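Aspartokinase 1, chloroplastic (Arabidopsis thaliana, PDB 2CDQ) catalyses the ATP-dependent phosphorylation of L-aspartate, the first step toward lysine, threonine, methionine and isoleucine, and binds lysine and S-adenosylmethionine as allosteric effectors. Local coordinates at residues I27-F33 with L246-W252; M66-N72 with I96-H101; Y285-Q289 with P388-W392; I364-I370 with H403-L408. One frame throughout, in Å; residues are numbered along the deposited sequence.

Interaction 1: residues I27-F33 with L246-W252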
# COMPACT_ATOMS: atom_id res chain seq x y z
N ILE A 27 -11.11 -44.03 -10.52
CA ILE A 27 -11.33 -42.66 -10.99
C ILE A 27 -9.98 -42.09 -11.44
O ILE A 27 -8.99 -42.21 -10.71
CB ILE A 27 -11.93 -41.76 -9.88
CG1 ILE A 27 -13.26 -42.32 -9.35
CG2 ILE A 27 -12.09 -40.32 -10.36
CD1 ILE A 27 -14.46 -42.12 -10.27
N THR A 28 -9.93 -41.48 -12.63
CA THR A 28 -8.65 -40.99 -13.18
C THR A 28 -8.44 -39.48 -13.08
O THR A 28 -7.30 -39.01 -12.98
CB THR A 28 -8.44 -41.42 -14.66
OG1 THR A 28 -9.64 -41.21 -15.41
CG2 THR A 28 -8.04 -42.89 -14.73
N CYS A 29 -9.54 -38.72 -13.11
CA CYS A 29 -9.49 -37.25 -13.07
C CYS A 29 -10.86 -36.64 -12.78
O CYS A 29 -11.90 -37.30 -12.87
CB CYS A 29 -8.97 -36.70 -14.39
SG CYS A 29 -9.99 -37.17 -15.79
N VAL A 30 -10.84 -35.35 -12.43
CA VAL A 30 -12.06 -34.56 -12.23
C VAL A 30 -12.16 -33.47 -13.29
O VAL A 30 -11.19 -32.76 -13.58
CB VAL A 30 -12.14 -33.98 -10.79
CG1 VAL A 30 -10.79 -33.45 -10.32
CG2 VAL A 30 -13.20 -32.91 -10.69
N MET A 31 -13.34 -33.36 -13.90
CA MET A 31 -13.61 -32.34 -14.91
C MET A 31 -14.67 -31.37 -14.41
O MET A 31 -15.76 -31.78 -14.00
CB MET A 31 -14.04 -32.98 -16.23
CG MET A 31 -13.03 -33.97 -16.78
SD MET A 31 -13.69 -34.97 -18.12
CE MET A 31 -13.08 -34.08 -19.53
N LYS A 32 -14.32 -30.09 -14.41
CA LYS A 32 -15.21 -29.05 -13.93
C LYS A 32 -15.74 -28.25 -15.10
O LYS A 32 -14.99 -27.87 -16.00
CB LYS A 32 -14.47 -28.13 -12.95
CG LYS A 32 -15.31 -26.98 -12.42
CD LYS A 32 -15.21 -25.75 -13.30
CE LYS A 32 -16.14 -24.66 -12.82
NZ LYS A 32 -15.59 -23.33 -13.19
N PHE A 33 -17.05 -28.00 -15.07
CA PHE A 33 -17.72 -27.23 -16.11
C PHE A 33 -18.51 -26.06 -15.53
O PHE A 33 -19.27 -26.23 -14.56
CB PHE A 33 -18.62 -28.14 -16.95
CG PHE A 33 -17.87 -29.16 -17.75
CD1 PHE A 33 -17.42 -28.85 -19.03
CD2 PHE A 33 -17.59 -30.41 -17.22
CE1 PHE A 33 -16.71 -29.78 -19.79
CE2 PHE A 33 -16.87 -31.35 -17.96
CZ PHE A 33 -16.43 -31.04 -19.25
N LEU A 246 -5.87 -37.76 -7.50
CA LEU A 246 -5.90 -37.96 -8.94
C LEU A 246 -4.68 -37.36 -9.65
O LEU A 246 -3.91 -36.61 -9.05
CB LEU A 246 -7.20 -37.41 -9.52
CG LEU A 246 -8.49 -37.88 -8.83
CD1 LEU A 246 -9.69 -37.09 -9.30
CD2 LEU A 246 -8.71 -39.36 -9.05
N LYS A 247 -4.49 -37.72 -10.92
CA LYS A 247 -3.34 -37.26 -11.71
C LYS A 247 -3.40 -35.76 -12.00
O LYS A 247 -2.38 -35.07 -11.89
CB LYS A 247 -3.22 -38.02 -13.04
CG LYS A 247 -3.40 -39.54 -12.97
CD LYS A 247 -3.40 -40.15 -14.38
CE LYS A 247 -4.46 -39.49 -15.29
NZ LYS A 247 -4.15 -39.62 -16.74
N GLU A 248 -4.58 -35.27 -12.40
CA GLU A 248 -4.80 -33.84 -12.65
C GLU A 248 -6.24 -33.38 -12.43
O GLU A 248 -7.18 -34.18 -12.46
CB GLU A 248 -4.31 -33.42 -14.05
CG GLU A 248 -5.17 -33.90 -15.22
CD GLU A 248 -4.77 -33.27 -16.55
OE1 GLU A 248 -3.64 -32.75 -16.68
OE2 GLU A 248 -5.59 -33.30 -17.49
N ILE A 249 -6.40 -32.08 -12.20
CA ILE A 249 -7.71 -31.43 -12.12
C ILE A 249 -7.88 -30.57 -13.37
O ILE A 249 -7.04 -29.73 -13.67
CB ILE A 249 -7.86 -30.58 -10.84
CG1 ILE A 249 -7.68 -31.46 -9.60
CG2 ILE A 249 -9.23 -29.89 -10.79
CD1 ILE A 249 -6.97 -30.78 -8.45
N GLN A 250 -8.98 -30.79 -14.09
CA GLN A 250 -9.24 -30.10 -15.35
C GLN A 250 -10.34 -29.06 -15.18
O GLN A 250 -11.40 -29.36 -14.64
CB GLN A 250 -9.65 -31.09 -16.43
CG GLN A 250 -8.53 -31.97 -16.96
CD GLN A 250 -8.98 -32.92 -18.07
OE1 GLN A 250 -10.12 -32.85 -18.55
NE2 GLN A 250 -8.08 -33.81 -18.49
N VAL A 251 -10.09 -27.85 -15.66
CA VAL A 251 -11.10 -26.79 -15.66
C VAL A 251 -11.41 -26.44 -17.11
O VAL A 251 -10.52 -26.07 -17.88
CB VAL A 251 -10.62 -25.55 -14.85
CG1 VAL A 251 -11.46 -24.32 -15.16
CG2 VAL A 251 -10.66 -25.85 -13.36
N TRP A 252 -12.68 -26.56 -17.49
CA TRP A 252 -13.09 -26.35 -18.88
C TRP A 252 -13.58 -24.93 -19.20
O TRP A 252 -14.32 -24.32 -18.42
CB TRP A 252 -14.10 -27.42 -19.29
CG TRP A 252 -13.48 -28.78 -19.42
CD1 TRP A 252 -13.29 -29.70 -18.42
CD2 TRP A 252 -12.95 -29.38 -20.61
NE1 TRP A 252 -12.67 -30.82 -18.91
CE2 TRP A 252 -12.45 -30.65 -20.25
CE3 TRP A 252 -12.84 -28.96 -21.94
CZ2 TRP A 252 -11.86 -31.51 -21.18
CZ3 TRP A 252 -12.25 -29.81 -22.86
CH2 TRP A 252 -11.77 -31.07 -22.48

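Interaction 2: residues M66-N72 with I96-H101. With LYS (lysine), chain D.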
# COMPACT_ATOMS: atom_id res chain seq x y z
N MET A 66 -27.03 -24.02 -14.30
CA MET A 66 -27.26 -23.72 -15.72
C MET A 66 -27.13 -22.22 -15.98
O MET A 66 -27.91 -21.42 -15.47
CB MET A 66 -28.62 -24.23 -16.20
CG MET A 66 -28.76 -25.75 -16.17
SD MET A 66 -30.20 -26.34 -17.08
CE MET A 66 -29.67 -26.10 -18.78
N GLY A 67 -26.13 -21.87 -16.79
CA GLY A 67 -25.71 -20.49 -17.03
C GLY A 67 -26.63 -19.38 -16.59
O GLY A 67 -27.70 -19.16 -17.17
N LYS A 68 -26.21 -18.68 -15.55
CA LYS A 68 -26.92 -17.50 -15.04
C LYS A 68 -28.14 -17.79 -14.15
O LYS A 68 -28.81 -16.85 -13.70
CB LYS A 68 -27.29 -16.52 -16.18
CG LYS A 68 -26.12 -15.73 -16.71
CD LYS A 68 -26.58 -14.73 -17.76
CE LYS A 68 -25.48 -14.43 -18.78
NZ LYS A 68 -24.22 -13.92 -18.15
N THR A 69 -28.42 -19.06 -13.87
CA THR A 69 -29.49 -19.37 -12.93
C THR A 69 -29.08 -18.98 -11.51
O THR A 69 -29.92 -18.49 -10.75
CB THR A 69 -29.98 -20.84 -12.98
OG1 THR A 69 -28.86 -21.73 -12.97
CG2 THR A 69 -30.77 -21.09 -14.24
N THR A 70 -27.81 -19.16 -11.17
CA THR A 70 -27.30 -18.73 -9.87
C THR A 70 -27.61 -17.26 -9.63
O THR A 70 -28.16 -16.89 -8.60
CB THR A 70 -25.79 -18.98 -9.70
OG1 THR A 70 -25.56 -20.38 -9.52
CG2 THR A 70 -25.23 -18.24 -8.49
N ASN A 71 -27.28 -16.42 -10.60
CA ASN A 71 -27.56 -15.00 -10.48
C ASN A 71 -29.06 -14.72 -10.44
O ASN A 71 -29.52 -13.84 -9.73
CB ASN A 71 -26.90 -14.20 -11.60
CG ASN A 71 -26.57 -12.79 -11.17
OD1 ASN A 71 -27.17 -11.83 -11.65
ND2 ASN A 71 -25.63 -12.66 -10.23
N ASN A 72 -29.81 -15.50 -11.22
CA ASN A 72 -31.26 -15.33 -11.29
C ASN A 72 -31.94 -15.67 -9.98
O ASN A 72 -32.88 -14.99 -9.58
CB ASN A 72 -31.85 -16.15 -12.43
CG ASN A 72 -31.58 -15.54 -13.80
OD1 ASN A 72 -31.43 -14.32 -13.94
ND2 ASN A 72 -31.53 -16.39 -14.81
N ILE A 96 -38.23 -17.31 -15.42
CA ILE A 96 -37.12 -17.65 -16.29
C ILE A 96 -36.52 -19.00 -15.89
O ILE A 96 -36.33 -19.88 -16.73
CB ILE A 96 -36.04 -16.53 -16.30
CG1 ILE A 96 -36.60 -15.28 -16.99
CG2 ILE A 96 -34.77 -17.00 -16.98
CD1 ILE A 96 -35.87 -13.99 -16.65
N ILE A 97 -36.24 -19.17 -14.59
CA ILE A 97 -35.64 -20.39 -14.07
C ILE A 97 -36.57 -21.59 -14.28
O ILE A 97 -36.12 -22.66 -14.69
CB ILE A 97 -35.23 -20.25 -12.59
CG1 ILE A 97 -34.10 -19.24 -12.45
CG2 ILE A 97 -34.78 -21.60 -12.01
CD1 ILE A 97 -33.99 -18.64 -11.08
N LYS A 98 -37.86 -21.40 -14.01
CA LYS A 98 -38.86 -22.45 -14.23
C LYS A 98 -38.85 -22.95 -15.68
O LYS A 98 -38.76 -24.16 -15.91
CB LYS A 98 -40.26 -21.96 -13.85
CG LYS A 98 -40.58 -22.08 -12.37
CD LYS A 98 -41.74 -21.18 -11.96
CE LYS A 98 -43.08 -21.88 -12.08
NZ LYS A 98 -44.18 -20.91 -11.81
N GLU A 99 -38.92 -22.04 -16.64
CA GLU A 99 -39.04 -22.45 -18.04
C GLU A 99 -37.74 -23.02 -18.61
O GLU A 99 -37.80 -23.95 -19.42
CB GLU A 99 -39.67 -21.36 -18.93
CG GLU A 99 -38.73 -20.49 -19.75
CD GLU A 99 -38.23 -21.16 -21.03
OE1 GLU A 99 -39.06 -21.62 -21.84
OE2 GLU A 99 -36.99 -21.22 -21.22
N LEU A 100 -36.59 -22.50 -18.19
CA LEU A 100 -35.30 -23.02 -18.67
C LEU A 100 -35.18 -24.50 -18.35
O LEU A 100 -34.83 -25.31 -19.22
CB LEU A 100 -34.12 -22.27 -18.04
CG LEU A 100 -32.74 -22.19 -18.73
CD1 LEU A 100 -31.66 -21.84 -17.72
CD2 LEU A 100 -32.33 -23.44 -19.48
N HIS A 101 -35.49 -24.86 -17.11
CA HIS A 101 -35.32 -26.23 -16.64
C HIS A 101 -36.40 -27.18 -17.14
O HIS A 101 -36.11 -28.33 -17.48
CB HIS A 101 -35.18 -26.24 -15.12
CG HIS A 101 -33.90 -25.63 -14.65
ND1 HIS A 101 -33.75 -24.27 -14.47
CD2 HIS A 101 -32.69 -26.18 -14.36
CE1 HIS A 101 -32.51 -24.01 -14.08
NE2 HIS A 101 -31.85 -25.15 -14.01
N LYS D . -22.77 -22.09 -10.05
CA LYS D . -22.48 -20.68 -10.44
C LYS D . -22.11 -20.56 -11.93
O LYS D . -22.89 -20.97 -12.79
CB LYS D . -21.40 -20.09 -9.52
CG LYS D . -20.20 -21.00 -9.28
CD LYS D . -19.06 -20.26 -8.60
CE LYS D . -18.39 -19.27 -9.54
NZ LYS D . -17.29 -18.53 -8.86
OXT LYS D . -21.05 -20.06 -12.33
O HOH W 1 -29.29 -24.92 -12.91

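Interaction 3: residues Y285-Q289 with P388-W392. With SAM (S-adenosylmethionine), chain F.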
# COMPACT_ATOMS: atom_id res chain seq x y z
N TYR A 285 -7.89 -15.41 -12.13
CA TYR A 285 -9.21 -14.92 -11.72
C TYR A 285 -9.68 -13.70 -12.52
O TYR A 285 -10.85 -13.63 -12.90
CB TYR A 285 -9.23 -14.62 -10.22
CG TYR A 285 -10.61 -14.49 -9.63
CD1 TYR A 285 -11.55 -15.52 -9.74
CD2 TYR A 285 -10.99 -13.34 -8.93
CE1 TYR A 285 -12.83 -15.40 -9.19
CE2 TYR A 285 -12.26 -13.21 -8.38
CZ TYR A 285 -13.17 -14.24 -8.51
OH TYR A 285 -14.42 -14.11 -7.95
N PHE A 286 -8.76 -12.77 -12.79
CA PHE A 286 -9.07 -11.56 -13.55
C PHE A 286 -8.75 -11.67 -15.04
O PHE A 286 -9.36 -10.98 -15.86
CB PHE A 286 -8.34 -10.35 -12.96
CG PHE A 286 -8.95 -9.83 -11.69
CD1 PHE A 286 -8.48 -10.25 -10.45
CD2 PHE A 286 -9.98 -8.90 -11.72
CE1 PHE A 286 -9.03 -9.76 -9.26
CE2 PHE A 286 -10.55 -8.41 -10.55
CZ PHE A 286 -10.07 -8.84 -9.31
N GLY A 287 -7.78 -12.53 -15.39
CA GLY A 287 -7.34 -12.70 -16.78
C GLY A 287 -8.26 -13.63 -17.54
O GLY A 287 -8.81 -13.25 -18.57
N ALA A 288 -8.40 -14.85 -17.05
CA ALA A 288 -9.53 -15.71 -17.38
C ALA A 288 -10.62 -15.39 -16.36
O ALA A 288 -10.49 -14.44 -15.58
CB ALA A 288 -9.12 -17.17 -17.32
N GLN A 289 -11.71 -16.16 -16.34
CA GLN A 289 -12.70 -15.97 -15.28
C GLN A 289 -12.81 -17.23 -14.44
O GLN A 289 -13.91 -17.69 -14.12
CB GLN A 289 -14.06 -15.55 -15.85
CG GLN A 289 -14.24 -14.04 -16.03
CD GLN A 289 -13.41 -13.46 -17.17
OE1 GLN A 289 -12.88 -12.35 -17.05
NE2 GLN A 289 -13.28 -14.19 -18.26
N PRO A 388 -12.77 -4.07 -7.99
CA PRO A 388 -13.62 -3.86 -9.17
C PRO A 388 -15.02 -4.36 -8.89
O PRO A 388 -15.18 -5.35 -8.17
CB PRO A 388 -12.95 -4.73 -10.25
CG PRO A 388 -11.54 -4.90 -9.79
CD PRO A 388 -11.61 -4.93 -8.29
N SER A 389 -16.03 -3.67 -9.41
CA SER A 389 -17.43 -3.98 -9.08
C SER A 389 -17.88 -5.40 -9.47
O SER A 389 -18.71 -5.99 -8.78
CB SER A 389 -18.38 -2.95 -9.68
OG SER A 389 -18.33 -3.00 -11.09
N LYS A 390 -17.34 -5.93 -10.57
CA LYS A 390 -17.71 -7.27 -11.06
C LYS A 390 -17.36 -8.37 -10.06
O LYS A 390 -17.85 -9.50 -10.16
CB LYS A 390 -17.12 -7.55 -12.45
CG LYS A 390 -15.69 -8.09 -12.48
CD LYS A 390 -15.09 -7.92 -13.88
CE LYS A 390 -13.81 -8.72 -14.06
NZ LYS A 390 -14.05 -10.06 -14.69
N LEU A 391 -16.52 -8.04 -9.09
CA LEU A 391 -16.13 -8.94 -8.01
C LEU A 391 -17.23 -9.00 -6.95
O LEU A 391 -17.17 -9.83 -6.04
CB LEU A 391 -14.85 -8.42 -7.38
CG LEU A 391 -13.90 -9.40 -6.71
CD1 LEU A 391 -13.01 -10.01 -7.76
CD2 LEU A 391 -13.07 -8.65 -5.70
N TRP A 392 -18.21 -8.11 -7.07
CA TRP A 392 -19.30 -7.99 -6.11
C TRP A 392 -20.68 -8.06 -6.78
O TRP A 392 -20.79 -8.41 -7.96
CB TRP A 392 -19.14 -6.69 -5.32
CG TRP A 392 -17.93 -6.71 -4.45
CD1 TRP A 392 -16.71 -6.18 -4.74
CD2 TRP A 392 -17.81 -7.30 -3.15
NE1 TRP A 392 -15.84 -6.39 -3.70
CE2 TRP A 392 -16.49 -7.08 -2.71
CE3 TRP A 392 -18.70 -7.99 -2.31
CZ2 TRP A 392 -16.02 -7.53 -1.47
CZ3 TRP A 392 -18.24 -8.44 -1.07
CH2 TRP A 392 -16.91 -8.20 -0.66
N SAM F . -23.73 0.60 4.46
CA SAM F . -23.65 -0.73 3.85
C SAM F . -23.31 -1.82 4.87
O SAM F . -23.85 -2.93 4.81
OXT SAM F . -22.50 -1.63 5.77
CB SAM F . -22.63 -0.73 2.71
CG SAM F . -22.75 -1.91 1.74
SD SAM F . -21.24 -2.92 1.74
CE SAM F . -20.11 -1.85 0.81
C5' SAM F . -21.56 -4.33 0.63
C4' SAM F . -22.29 -4.10 -0.69
O4' SAM F . -21.56 -3.23 -1.54
C3' SAM F . -22.47 -5.39 -1.47
O3' SAM F . -23.80 -5.44 -1.94
C2' SAM F . -21.52 -5.33 -2.64
O2' SAM F . -22.10 -5.82 -3.83
C1' SAM F . -21.23 -3.84 -2.78
N9 SAM F . -19.82 -3.54 -3.13
C8 SAM F . -19.39 -2.98 -4.30
N7 SAM F . -18.05 -2.82 -4.26
C5 SAM F . -17.61 -3.27 -3.07
C6 SAM F . -16.34 -3.34 -2.50
N6 SAM F . -15.27 -2.91 -3.17
N1 SAM F . -16.19 -3.86 -1.24
C2 SAM F . -17.30 -4.31 -0.54
N3 SAM F . -18.56 -4.23 -1.10
C4 SAM F . -18.71 -3.72 -2.35
O HOH W 2 -13.55 -12.01 -12.84

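Interaction 4: residues I364-I370 with H403-L408. With SAM (S-adenosylmethionine), chain F.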
# COMPACT_ATOMS: atom_id res chain seq x y z
N ILE A 364 -11.46 2.33 8.91
CA ILE A 364 -12.61 3.03 8.34
C ILE A 364 -13.27 2.17 7.27
O ILE A 364 -14.48 1.93 7.32
CB ILE A 364 -12.21 4.40 7.75
CG1 ILE A 364 -11.92 5.39 8.89
CG2 ILE A 364 -13.30 4.94 6.83
CD1 ILE A 364 -11.09 6.60 8.47
N PHE A 365 -12.46 1.71 6.31
CA PHE A 365 -12.95 0.84 5.25
C PHE A 365 -13.64 -0.42 5.80
O PHE A 365 -14.73 -0.77 5.34
CB PHE A 365 -11.81 0.48 4.28
CG PHE A 365 -11.45 1.60 3.34
CD1 PHE A 365 -10.37 2.43 3.61
CD2 PHE A 365 -12.19 1.83 2.18
CE1 PHE A 365 -10.02 3.47 2.74
CE2 PHE A 365 -11.85 2.87 1.30
CZ PHE A 365 -10.76 3.69 1.59
N GLU A 366 -13.02 -1.07 6.79
CA GLU A 366 -13.57 -2.28 7.42
C GLU A 366 -14.92 -2.03 8.11
O GLU A 366 -15.84 -2.85 8.03
CB GLU A 366 -12.57 -2.86 8.43
CG GLU A 366 -13.01 -4.17 9.07
CD GLU A 366 -12.14 -4.59 10.24
OE1 GLU A 366 -11.70 -3.71 11.02
OE2 GLU A 366 -11.90 -5.81 10.39
N GLU A 367 -15.02 -0.89 8.79
CA GLU A 367 -16.26 -0.47 9.44
C GLU A 367 -17.34 -0.11 8.43
O GLU A 367 -18.53 -0.18 8.74
CB GLU A 367 -16.00 0.69 10.41
CG GLU A 367 -15.31 0.28 11.71
CD GLU A 367 -16.10 -0.77 12.49
OE1 GLU A 367 -17.13 -0.41 13.12
OE2 GLU A 367 -15.69 -1.95 12.48
N LEU A 368 -16.93 0.27 7.22
CA LEU A 368 -17.88 0.61 6.16
C LEU A 368 -18.10 -0.51 5.14
O LEU A 368 -18.73 -0.31 4.10
CB LEU A 368 -17.47 1.92 5.47
CG LEU A 368 -18.17 3.18 5.99
CD1 LEU A 368 -17.65 3.61 7.37
CD2 LEU A 368 -18.01 4.30 4.97
N GLY A 369 -17.57 -1.70 5.47
CA GLY A 369 -17.78 -2.92 4.69
C GLY A 369 -17.22 -2.93 3.27
O GLY A 369 -17.73 -3.66 2.41
N ILE A 370 -16.17 -2.15 3.03
CA ILE A 370 -15.58 -2.02 1.69
C ILE A 370 -14.22 -2.73 1.58
O ILE A 370 -13.35 -2.57 2.45
CB ILE A 370 -15.41 -0.53 1.27
CG1 ILE A 370 -16.77 0.17 1.22
CG2 ILE A 370 -14.73 -0.42 -0.08
CD1 ILE A 370 -16.70 1.62 0.77
N HIS A 403 -19.73 8.83 2.27
CA HIS A 403 -19.49 8.42 3.64
C HIS A 403 -18.03 8.02 3.89
O HIS A 403 -17.46 8.35 4.93
CB HIS A 403 -20.44 7.29 4.04
CG HIS A 403 -20.72 7.22 5.51
ND1 HIS A 403 -22.00 7.27 6.03
CD2 HIS A 403 -19.88 7.13 6.58
CE1 HIS A 403 -21.94 7.19 7.34
NE2 HIS A 403 -20.66 7.11 7.70
N VAL A 404 -17.42 7.31 2.93
CA VAL A 404 -16.00 6.94 3.05
C VAL A 404 -15.15 8.20 3.11
O VAL A 404 -14.30 8.34 4.00
CB VAL A 404 -15.50 6.09 1.86
CG1 VAL A 404 -14.17 5.45 2.21
CG2 VAL A 404 -16.49 5.02 1.49
N VAL A 405 -15.39 9.11 2.17
CA VAL A 405 -14.67 10.37 2.06
C VAL A 405 -14.79 11.19 3.35
O VAL A 405 -13.79 11.65 3.90
CB VAL A 405 -15.12 11.19 0.81
CG1 VAL A 405 -14.41 12.54 0.74
CG2 VAL A 405 -14.85 10.40 -0.47
N GLU A 406 -16.02 11.35 3.85
CA GLU A 406 -16.26 12.11 5.08
C GLU A 406 -15.51 11.54 6.27
O GLU A 406 -14.94 12.29 7.07
CB GLU A 406 -17.74 12.13 5.42
CG GLU A 406 -18.51 13.25 4.77
CD GLU A 406 -19.93 13.29 5.26
OE1 GLU A 406 -20.83 12.89 4.49
OE2 GLU A 406 -20.14 13.70 6.43
N GLU A 407 -15.52 10.21 6.39
CA GLU A 407 -14.82 9.55 7.47
C GLU A 407 -13.32 9.75 7.38
O GLU A 407 -12.67 10.07 8.37
CB GLU A 407 -15.20 8.06 7.54
CG GLU A 407 -16.56 7.80 8.19
CD GLU A 407 -16.74 8.53 9.53
OE1 GLU A 407 -15.86 8.42 10.40
OE2 GLU A 407 -17.77 9.22 9.70
N LEU A 408 -12.78 9.60 6.17
CA LEU A 408 -11.36 9.82 5.90
C LEU A 408 -10.98 11.29 6.04
O LEU A 408 -9.85 11.62 6.43
CB LEU A 408 -10.98 9.29 4.51
CG LEU A 408 -10.96 7.78 4.25
CD1 LEU A 408 -10.86 7.51 2.77
CD2 LEU A 408 -9.83 7.08 5.00
N SAM F . -23.73 0.60 4.46
CA SAM F . -23.65 -0.73 3.85
C SAM F . -23.31 -1.82 4.87
O SAM F . -23.85 -2.93 4.81
OXT SAM F . -22.50 -1.63 5.77
CB SAM F . -22.63 -0.73 2.71
CG SAM F . -22.75 -1.91 1.74
SD SAM F . -21.24 -2.92 1.74
CE SAM F . -20.11 -1.85 0.81
C5' SAM F . -21.56 -4.33 0.63
C4' SAM F . -22.29 -4.10 -0.69
O4' SAM F . -21.56 -3.23 -1.54
C3' SAM F . -22.47 -5.39 -1.47
O3' SAM F . -23.80 -5.44 -1.94
C2' SAM F . -21.52 -5.33 -2.64
O2' SAM F . -22.10 -5.82 -3.83
C1' SAM F . -21.23 -3.84 -2.78
N9 SAM F . -19.82 -3.54 -3.13
C8 SAM F . -19.39 -2.98 -4.30
N7 SAM F . -18.05 -2.82 -4.26
C5 SAM F . -17.61 -3.27 -3.07
C6 SAM F . -16.34 -3.34 -2.50
N6 SAM F . -15.27 -2.91 -3.17
N1 SAM F . -16.19 -3.86 -1.24
C2 SAM F . -17.30 -4.31 -0.54
N3 SAM F . -18.56 -4.23 -1.10
C4 SAM F . -18.71 -3.72 -2.35

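Interaction 1: residues I27-F33 with L246-W252
Strands 29-33 and 248-252 are parallel neighbours in the large sheet of the kinase domain, with Val30 beside Ile249, Met31 beside Gln250 and Lys32 beside Val251. Three backbone bonds join them, Gln250 N to Val30 O, Lys32 N to Gln250 O and Trp252 N to Lys32 O, each 3.0 Å. At the C-terminal end the rings of Phe33 and Trp252 form an offset stack, the planes 11° from parallel and the Phe33 centroid 4.3 Å from that of the Trp252 five-membered ring. Met31 adds a Met-aromatic contact to the same indole: its chain bends at chi3 (97°), SD lies obliquely, 5.3 Å from that five-membered centroid, and CE touches CZ2. Beside it, Gln250 hands NE2 to Glu248 OE2 (2.7 Å) almost in its own amide plane. On the opposite face Val30 CG1 lies against Ile249 CG1 (3.8 Å), and Leu246 CD2 touches Ile27 CG2 in the loops leading into the strands. Lys32, which probably binds ATP, points from that Val30 face and forms a salt bridge with Asp234. Its N and O both bond to strand 248-252, while Met31 and Phe33 bond to strand 59-63; held from both edges, the strand probably fixes where the Lys32 side chain leaves the sheet.

Interaction 2: residues M66-N72 with I96-H101
Thr69 and Met66 meet Leu100 and His101 mainly through apolar groups, where the start of helix 69-80 lies against helix 92-108. Thr69 puts its methyl CG2 at the edge of the His101 ring, near the ring plane, 3.4 Å from CE1, and also against Leu100 CD1. Its torsion explains this: with OG1 lodged between the backbone N and the carbonyl carbon (chi1 48°), the methyl is the branch left facing the histidine. One turn on, Asn72 CB packs on Ile97 CD1 (3.5 Å). Before the helix, Met66 CE lies on Leu100 CD2 (3.8 Å). Helix 137-161 packs on the histidine as well, through Leu150 and Ile154.

The sulfur of Met66 makes a sulfur-aromatic contact, SD standing 4.1 Å from the centroid of the His101 ring and approaching it obliquely as the two side chains slide past each other in opposite directions.

The direct polar bonds lie within each segment. Met66 O accepts from both Thr69 OG1 (2.7 Å) and Thr69 N, which arrive from the same face of its carbonyl plane. His101 ND1 donates to Ile97 O (2.9 Å) with an N-H...O angle of 164°, close to its ring plane. A single water then joins the segments, accepting from Met66 N and lying 2.8 Å from His101 NE2, in the ring plane.

Thr70, on the far side of the turn, lines the pocket of the bound lysine together with Glu148. Held at both nitrogens, by Ile97 O and by the water, the imidazole is fixed in its rotation and gives a firm surface to the turn that leads into Thr70.

Interaction 3: residues Y285-Q289 with P388-W392
One methyl group, CD1 of Leu391, serves two aromatic rings at once: it sits at the edge of the Tyr285 ring, near its plane, 3.3 Å from CE2, and lies obliquely against Phe286, 3.5 Å from CZ. The leucine reaches them because CG is swung opposite the backbone N (chi1 -152°), which carries the branch toward Tyr285 and Phe286. Pro388 comes in beside it, CG 3.7 Å from Phe286 CE2, the two side chains crossing at about a right angle. The polar link is indirect: a water donates to Tyr285 O (3.1 Å) and accepts from Lys390 NZ (2.7 Å), the long lysine chain bending at chi4 to get there. Phe286 also has a cation-pi partner in Lys338, and Leu352 of the second subunit packs on Tyr285.

Next to Leu391 the chain turns over to the effector. The adenine of S-adenosylmethionine lies over one face of the Trp392 indole, whose NE1 is hydrogen-bonded to Asp387. The Trp392 N to Ser389 O bond (2.8 Å) helps hold this short 3-10 turn. Kinase and first ACT domain thus meet on a loop that also forms a wall of the S-adenosylmethionine pocket, a junction consistent with allosteric signalling between regulatory and catalytic parts.

Interaction 4: residues I364-I370 with H403-L408
Val404 divides its two methyls among three residues of the facing segment. CG1 lies on Phe365 CE2 (3.6 Å), the side chains crossing at about a right angle. CG2 meets Ile370 CD1 tip to tip (3.5 Å) and also touches Leu368 CD2 (3.9 Å). The valine's first torsion (-165°) sets this division, placing CG1 opposite the backbone N and CG2 beside it. One turn after Val404, Leu408 CD2 takes Ile364 CD1 (3.7 Å), while the CG2 branch of Ile364 rests on the aliphatic CB of Glu407. At the other end Leu368 CD2 approaches the His403 ring obliquely.

What sets Leu368 and Ile370 here is the way helix 357-367 ends. A Schellman motif closes it, with Ile370 N bonded to Phe365 O (3.1 Å) and Gly369, at positive phi, as the C-prime residue. The same turn faces S-adenosylmethionine: Gly369 O lies 3.1 Å from C2 of the ligand, and the CA of Ile370 sits beside the adenine N1.

Both helices belong to the first ACT domain and lie together on its four-stranded antiparallel sheet. Phe365 and Ile370 press on strand 381-386, and Leu408 settles on strands 341-347 and 413-418.

From the N terminus, strand 29-33 opens the long loop that interaction 1 closes at 246-252, pairing two strands of the kinase sheet. Nested within that loop, interaction 2 closes a short one between 66-72 and 96-101, tying together two helices of the same domain. After both are complete, 285-289, at the C-terminal part of helix 277-287, opens interaction 3, which 388-392 closes. In between, 364-370 has begun interaction 4, which closes at 403-408, after interaction 3, so the two cross. Interaction 4 stays inside the first ACT domain, whereas interaction 3 joins that domain to the kinase. Both touch the same S-adenosylmethionine and the second subunit, with centres about 23 Å apart.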